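Long-range contact in beta-n-acetylhexosaminidase (Streptococcus pneumoniae, PDB 4AZI), which removes terminal beta-linked N-acetylhexosamine residues from glycans as a family 20 glycoside hydrolase, here as one catalytic module of the exo-acting enzyme StrH: residues 128-137 against 148-159. The protein carries 2 engineered substitutions. Residues are numbered along the deposited sequence; the frame is centred on the assembly and turned at random.
Sequences MEKLGIKNPQ and MDLKNEEAMNFV
Gln137 and Met148 face each other as an antiparallel, non-hydrogen-bonded pair, and beside them Asp149 N donates to Pro136 O over 2.9 Å in a nearly straight bond (169°). The loop 131-136 lies along the start of helix 153-170, with the CA atoms of Pro136 and Ala155 5.4 Å apart. The first residues of this loop close helix 122-130 with a Schellman motif, Gly132 being the C-prime residue.

Beyond this pairing, toward Phe158, the contact is apolar. Met128 CG touches Phe158 CD2 at 3.6 Å, and the two side chains run past each other in opposite directions. The Met128 chain bends at its last torsion (chi3 -78°), which carries CE to Val159 CG2, 3.6 Å away. Its sulfur lies oblique to the Phe158 ring in a Met-aromatic contact. Ile133 CD1 meets the root of the same ring, at CG, while Leu131 CD1 reaches Phe158 CZ at 3.6 Å. Tyr67 adds an edge-to-face contact to this ring. Ala155 CB touches both Pro136 CB and Met128 SD.

Polar groups gather around Asn152 and Glu154. Asn152 is the N-cap: its OD1 accepts from Ala155 N at 3.3 Å. Asn152 ND2 donates to Asn135 O at 2.9 Å, from above the carbonyl plane. Glu154 lays CG against Ile133 CG2.

One amide therefore both caps the helix and ties it to the loop, which should limit its rotation. Two waters donate to Glu154 OE1 and to the carbonyls of Gly132 and Lys134, at the edge of a largely buried apolar seam joining two helices around the TIM barrel.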
ATOM      1  N   MET A 128     -19.081 -12.385   6.098  1.00 13.26           N
ATOM      2  CA  MET A 128     -19.572 -13.560   5.382  1.00 13.69           C
ATOM      3  C   MET A 128     -20.520 -14.405   6.252  1.00 14.08           C
ATOM      4  O   MET A 128     -21.541 -14.881   5.762  1.00 13.69           O
ATOM      5  CB  MET A 128     -18.414 -14.399   4.839  1.00 13.33           C
ATOM      6  CG  MET A 128     -17.741 -13.802   3.600  1.00 13.63           C
ATOM      7  SD  MET A 128     -16.649 -14.969   2.750  1.00 14.13           S
ATOM      8  CE  MET A 128     -15.217 -14.904   3.824  1.00 14.24           C
ATOM      9  N   GLU A 129     -20.196 -14.559   7.537  1.00 14.77           N
ATOM     10  CA  GLU A 129     -21.079 -15.264   8.488  1.00 15.74           C
ATOM     11  C   GLU A 129     -22.412 -14.542   8.697  1.00 16.82           C
ATOM     12  O   GLU A 129     -23.448 -15.181   8.885  1.00 17.29           O
ATOM     13  CB  GLU A 129     -20.397 -15.466   9.844  1.00 15.35           C
ATOM     14  CG  GLU A 129     -19.162 -16.354   9.811  1.00 15.05           C
ATOM     15  CD  GLU A 129     -18.557 -16.589  11.189  1.00 15.23           C
ATOM     16  OE1 GLU A 129     -18.676 -15.707  12.068  1.00 14.85           O
ATOM     17  OE2 GLU A 129     -17.959 -17.666  11.395  1.00 14.74           O
ATOM     18  N   LYS A 130     -22.385 -13.210   8.679  1.00 18.07           N
ATOM     19  CA  LYS A 130     -23.614 -12.424   8.786  1.00 19.12           C
ATOM     20  C   LYS A 130     -24.472 -12.576   7.526  1.00 19.38           C
ATOM     21  O   LYS A 130     -25.693 -12.429   7.576  1.00 20.07           O
ATOM     22  CB  LYS A 130     -23.311 -10.946   9.061  1.00 19.75           C
ATOM     23  CG  LYS A 130     -22.654 -10.649  10.398  1.00 20.29           C
ATOM     24  CD  LYS A 130     -23.583 -10.905  11.576  1.00 21.68           C
ATOM     25  CE  LYS A 130     -22.938 -10.460  12.882  1.00 22.19           C
ATOM     26  NZ  LYS A 130     -23.885 -10.551  14.032  1.00 22.27           N
ATOM     27  N   LEU A 131     -23.831 -12.897   6.417  1.00 18.85           N
ATOM     28  CA  LEU A 131     -24.530 -13.119   5.155  1.00 18.25           C
ATOM     29  C   LEU A 131     -24.870 -14.590   4.917  1.00 17.95           C
ATOM     30  O   LEU A 131     -25.356 -14.947   3.852  1.00 17.66           O
ATOM     31  CB  LEU A 131     -23.714 -12.549   3.983  1.00 18.23           C
ATOM     32  CG  LEU A 131     -23.477 -11.032   4.006  1.00 18.13           C
ATOM     33  CD1 LEU A 131     -22.317 -10.634   3.106  1.00 18.09           C
ATOM     34  CD2 LEU A 131     -24.750 -10.268   3.640  1.00 17.88           C
ATOM     35  N   GLY A 132     -24.614 -15.443   5.904  1.00 17.87           N
ATOM     36  CA  GLY A 132     -25.032 -16.842   5.837  1.00 17.21           C
ATOM     37  C   GLY A 132     -23.999 -17.800   5.273  1.00 17.51           C
ATOM     38  O   GLY A 132     -24.318 -18.953   4.963  1.00 16.60           O
ATOM     39  N   ILE A 133     -22.760 -17.325   5.146  1.00 17.07           N
ATOM     40  CA  ILE A 133     -21.654 -18.167   4.700  1.00 17.45           C
ATOM     41  C   ILE A 133     -20.973 -18.701   5.962  1.00 17.74           C
ATOM     42  O   ILE A 133     -20.220 -17.974   6.631  1.00 17.30           O
ATOM     43  CB  ILE A 133     -20.663 -17.379   3.807  1.00 17.29           C
ATOM     44  CG1 ILE A 133     -21.366 -16.870   2.538  1.00 17.49           C
ATOM     45  CG2 ILE A 133     -19.460 -18.242   3.426  1.00 17.77           C
ATOM     46  CD1 ILE A 133     -20.729 -15.628   1.930  1.00 17.70           C
ATOM     47  N   LYS A 134     -21.267 -19.956   6.301  1.00 18.05           N
ATOM     48  CA  LYS A 134     -20.764 -20.569   7.538  1.00 18.70           C
ATOM     49  C   LYS A 134     -19.331 -21.055   7.380  1.00 18.41           C
ATOM     50  O   LYS A 134     -18.939 -21.520   6.304  1.00 18.57           O
ATOM     51  CB  LYS A 134     -21.632 -21.765   7.962  1.00 19.57           C
ATOM     52  CG  LYS A 134     -23.093 -21.457   8.254  1.00 20.53           C
ATOM     53  CD  LYS A 134     -23.848 -22.742   8.569  1.00 21.55           C
ATOM     54  CE  LYS A 134     -25.330 -22.477   8.789  1.00 22.46           C
ATOM     55  NZ  LYS A 134     -25.593 -21.720  10.049  1.00 23.04           N
ATOM     56  N   ASN A 135     -18.572 -20.984   8.471  1.00 18.13           N
ATOM     57  CA  ASN A 135     -17.197 -21.494   8.520  1.00 17.69           C
ATOM     58  C   ASN A 135     -16.278 -20.977   7.401  1.00 16.75           C
ATOM     59  O   ASN A 135     -15.641 -21.772   6.705  1.00 16.61           O
ATOM     60  CB  ASN A 135     -17.205 -23.030   8.515  1.00 18.32           C
ATOM     61  CG  ASN A 135     -18.025 -23.611   9.646  1.00 19.06           C
ATOM     62  OD1 ASN A 135     -18.949 -24.395   9.419  1.00 20.37           O
ATOM     63  ND2 ASN A 135     -17.707 -23.214  10.868  1.00 18.52           N
ATOM     64  N   PRO A 136     -16.199 -19.649   7.217  1.00 16.17           N
ATOM     65  CA  PRO A 136     -15.264 -19.208   6.184  1.00 16.00           C
ATOM     66  C   PRO A 136     -13.809 -19.255   6.657  1.00 15.80           C
ATOM     67  O   PRO A 136     -12.902 -19.032   5.859  1.00 16.11           O
ATOM     68  CB  PRO A 136     -15.691 -17.765   5.931  1.00 15.37           C
ATOM     69  CG  PRO A 136     -16.217 -17.309   7.246  1.00 15.61           C
ATOM     70  CD  PRO A 136     -16.883 -18.511   7.859  1.00 15.79           C
ATOM     71  N   GLN A 137     -13.599 -19.549   7.937  1.00 15.90           N
ATOM     72  CA  GLN A 137     -12.281 -19.444   8.553  1.00 15.99           C
ATOM     73  C   GLN A 137     -11.410 -20.665   8.317  1.00 16.72           C
ATOM     74  O   GLN A 137     -11.879 -21.801   8.378  1.00 16.56           O
ATOM     75  CB  GLN A 137     -12.393 -19.199  10.056  1.00 15.78           C
ATOM     76  CG  GLN A 137     -13.151 -17.940  10.446  1.00 15.70           C
ATOM     77  CD  GLN A 137     -14.626 -18.204  10.703  1.00 15.96           C
ATOM     78  OE1 GLN A 137     -15.142 -19.275  10.389  1.00 15.96           O
ATOM     79  NE2 GLN A 137     -15.312 -17.221  11.277  1.00 15.57           N
ATOM     80  N   MET A 148      -8.977 -16.945   5.666  1.00 13.97           N
ATOM     81  CA  MET A 148      -9.990 -17.745   4.993  1.00 14.61           C
ATOM     82  C   MET A 148      -9.514 -19.165   4.670  1.00 15.29           C
ATOM     83  O   MET A 148      -8.355 -19.375   4.299  1.00 15.29           O
ATOM     84  CB  MET A 148     -10.445 -17.033   3.716  1.00 14.53           C
ATOM     85  CG  MET A 148     -11.264 -17.880   2.749  1.00 13.68           C
ATOM     86  SD  MET A 148     -11.988 -16.943   1.394  1.00 13.77           S
ATOM     87  CE  MET A 148     -10.549 -16.153   0.669  1.00 12.64           C
ATOM     88  N   ASP A 149     -10.436 -20.119   4.810  1.00 15.92           N
ATOM     89  CA  ASP A 149     -10.243 -21.522   4.436  1.00 16.89           C
ATOM     90  C   ASP A 149     -10.241 -21.664   2.915  1.00 17.05           C
ATOM     91  O   ASP A 149     -11.251 -21.413   2.258  1.00 17.33           O
ATOM     92  CB  ASP A 149     -11.358 -22.378   5.066  1.00 17.35           C
ATOM     93  CG  ASP A 149     -11.349 -23.833   4.590  1.00 18.25           C
ATOM     94  OD1 ASP A 149     -10.364 -24.286   3.969  1.00 17.96           O
ATOM     95  OD2 ASP A 149     -12.353 -24.533   4.849  1.00 19.22           O
ATOM     96  N   LEU A 150      -9.104 -22.074   2.363  1.00 17.80           N
ATOM     97  CA  LEU A 150      -8.930 -22.181   0.906  1.00 17.98           C
ATOM     98  C   LEU A 150      -9.742 -23.304   0.252  1.00 18.84           C
ATOM     99  O   LEU A 150      -9.858 -23.364  -0.978  1.00 19.60           O
ATOM    100  CB  LEU A 150      -7.445 -22.329   0.563  1.00 17.55           C
ATOM    101  CG  LEU A 150      -6.532 -21.152   0.918  1.00 16.99           C
ATOM    102  CD1 LEU A 150      -5.087 -21.538   0.679  1.00 16.37           C
ATOM    103  CD2 LEU A 150      -6.908 -19.897   0.138  1.00 17.28           C
ATOM    104  N   LYS A 151     -10.299 -24.189   1.072  1.00 19.35           N
ATOM    105  CA  LYS A 151     -11.127 -25.290   0.585  1.00 19.66           C
ATOM    106  C   LYS A 151     -12.605 -24.924   0.615  1.00 19.35           C
ATOM    107  O   LYS A 151     -13.444 -25.676   0.125  1.00 20.09           O
ATOM    108  CB  LYS A 151     -10.912 -26.542   1.432  1.00 20.41           C
ATOM    109  CG  LYS A 151      -9.535 -27.178   1.319  1.00 21.43           C
ATOM    110  CD  LYS A 151      -9.398 -28.313   2.326  1.00 22.21           C
ATOM    111  CE  LYS A 151      -9.542 -27.805   3.753  1.00 23.11           C
ATOM    112  NZ  LYS A 151     -10.104 -28.846   4.657  1.00 24.28           N
ATOM    113  N   ASN A 152     -12.926 -23.777   1.204  1.00 18.65           N
ATOM    114  CA  ASN A 152     -14.305 -23.316   1.253  1.00 18.30           C
ATOM    115  C   ASN A 152     -14.689 -22.483   0.019  1.00 18.50           C
ATOM    116  O   ASN A 152     -14.563 -21.254   0.026  1.00 17.93           O
ATOM    117  CB  ASN A 152     -14.585 -22.544   2.547  1.00 17.79           C
ATOM    118  CG  ASN A 152     -16.056 -22.205   2.708  1.00 17.71           C
ATOM    119  OD1 ASN A 152     -16.834 -22.319   1.761  1.00 17.67           O
ATOM    120  ND2 ASN A 152     -16.448 -21.793   3.910  1.00 17.26           N
ATOM    121  N   GLU A 153     -15.170 -23.167  -1.019  1.00 18.58           N
ATOM    122  CA  GLU A 153     -15.601 -22.537  -2.277  1.00 19.14           C
ATOM    123  C   GLU A 153     -16.583 -21.375  -2.101  1.00 18.32           C
ATOM    124  O   GLU A 153     -16.434 -20.330  -2.734  1.00 18.17           O
ATOM    125  CB  GLU A 153     -16.220 -23.575  -3.215  1.00 20.42           C
ATOM    126  CG  GLU A 153     -15.248 -24.226  -4.185  1.00 22.30           C
ATOM    127  CD  GLU A 153     -15.908 -24.562  -5.516  0.75 22.95           C
ATOM    128  OE1 GLU A 153     -16.754 -25.481  -5.548  0.75 23.94           O
ATOM    129  OE2 GLU A 153     -15.585 -23.907  -6.533  0.75 23.19           O
ATOM    130  N   GLU A 154     -17.591 -21.569  -1.257  1.00 17.72           N
ATOM    131  CA  GLU A 154     -18.592 -20.531  -0.989  1.00 17.18           C
ATOM    132  C   GLU A 154     -17.965 -19.225  -0.497  1.00 16.57           C
ATOM    133  O   GLU A 154     -18.320 -18.144  -0.970  1.00 16.88           O
ATOM    134  CB  GLU A 154     -19.604 -21.043   0.026  1.00 17.16           C
ATOM    135  CG  GLU A 154     -20.718 -20.068   0.377  1.00 17.08           C
ATOM    136  CD  GLU A 154     -21.772 -20.721   1.248  1.00 17.47           C
ATOM    137  OE1 GLU A 154     -21.397 -21.427   2.208  1.00 17.69           O
ATOM    138  OE2 GLU A 154     -22.970 -20.540   0.964  0.75 17.51           O
ATOM    139  N   ALA A 155     -17.032 -19.337   0.442  1.00 15.87           N
ATOM    140  CA  ALA A 155     -16.314 -18.185   0.968  1.00 15.41           C
ATOM    141  C   ALA A 155     -15.380 -17.568  -0.082  1.00 15.22           C
ATOM    142  O   ALA A 155     -15.352 -16.342  -0.251  1.00 14.42           O
ATOM    143  CB  ALA A 155     -15.545 -18.563   2.227  1.00 15.56           C
ATOM    144  N   MET A 156     -14.628 -18.433  -0.763  1.00 15.16           N
ATOM    145  CA  MET A 156     -13.711 -18.063  -1.846  1.00 15.70           C
ATOM    146  C   MET A 156     -14.441 -17.399  -3.018  1.00 15.08           C
ATOM    147  O   MET A 156     -13.976 -16.393  -3.556  1.00 14.42           O
ATOM    148  CB  MET A 156     -12.970 -19.309  -2.360  1.00 16.59           C
ATOM    149  CG  MET A 156     -12.070 -19.981  -1.335  1.00 18.20           C
ATOM    150  SD  MET A 156     -10.386 -19.350  -1.373  1.00 20.88           S
ATOM    151  CE  MET A 156      -9.682 -20.422  -2.624  1.00 19.89           C
ATOM    152  N   ASN A 157     -15.587 -17.961  -3.408  1.00 14.62           N
ATOM    153  CA  ASN A 157     -16.374 -17.365  -4.485  1.00 14.57           C
ATOM    154  C   ASN A 157     -16.857 -15.986  -4.083  1.00 13.96           C
ATOM    155  O   ASN A 157     -16.813 -15.049  -4.882  1.00 13.68           O
ATOM    156  CB  ASN A 157     -17.530 -18.267  -4.918  1.00 14.94           C
ATOM    157  CG  ASN A 157     -17.066 -19.443  -5.764  1.00 15.49           C
ATOM    158  OD1 ASN A 157     -15.995 -19.404  -6.354  1.00 15.40           O
ATOM    159  ND2 ASN A 157     -17.882 -20.488  -5.833  1.00 16.05           N
ATOM    160  N   PHE A 158     -17.269 -15.850  -2.827  1.00 13.78           N
ATOM    161  CA  PHE A 158     -17.714 -14.552  -2.330  1.00 13.58           C
ATOM    162  C   PHE A 158     -16.605 -13.503  -2.305  1.00 13.34           C
ATOM    163  O   PHE A 158     -16.772 -12.403  -2.836  1.00 13.82           O
ATOM    164  CB  PHE A 158     -18.331 -14.657  -0.945  1.00 13.61           C
ATOM    165  CG  PHE A 158     -18.941 -13.377  -0.486  1.00 13.79           C
ATOM    166  CD1 PHE A 158     -20.243 -13.056  -0.844  1.00 13.92           C
ATOM    167  CD2 PHE A 158     -18.200 -12.470   0.265  1.00 13.84           C
ATOM    168  CE1 PHE A 158     -20.805 -11.860  -0.442  1.00 14.34           C
ATOM    169  CE2 PHE A 158     -18.754 -11.274   0.669  1.00 14.01           C
ATOM    170  CZ  PHE A 158     -20.061 -10.969   0.314  1.00 14.33           C
ATOM    171  N   VAL A 159     -15.488 -13.838  -1.670  1.00 12.79           N
ATOM    172  CA  VAL A 159     -14.381 -12.895  -1.521  1.00 12.64           C
ATOM    173  C   VAL A 159     -13.861 -12.420  -2.875  1.00 12.50           C
ATOM    174  O   VAL A 159     -13.681 -11.225  -3.071  1.00 12.00           O
ATOM    175  CB  VAL A 159     -13.260 -13.469  -0.637  1.00 12.69           C
ATOM    176  CG1 VAL A 159     -12.026 -12.583  -0.665  1.00 12.60           C
ATOM    177  CG2 VAL A 159     -13.766 -13.600   0.793  1.00 12.26           C
TER
HETATM  178  O   HOH W   1     -23.097 -21.562   4.384  1.00 20.08           O
HETATM  179  O   HOH W   2     -19.676 -22.212   3.818  1.00 16.93           O
HETATM  180  O   HOH W   3     -14.684 -24.251   5.856  1.00 22.00           O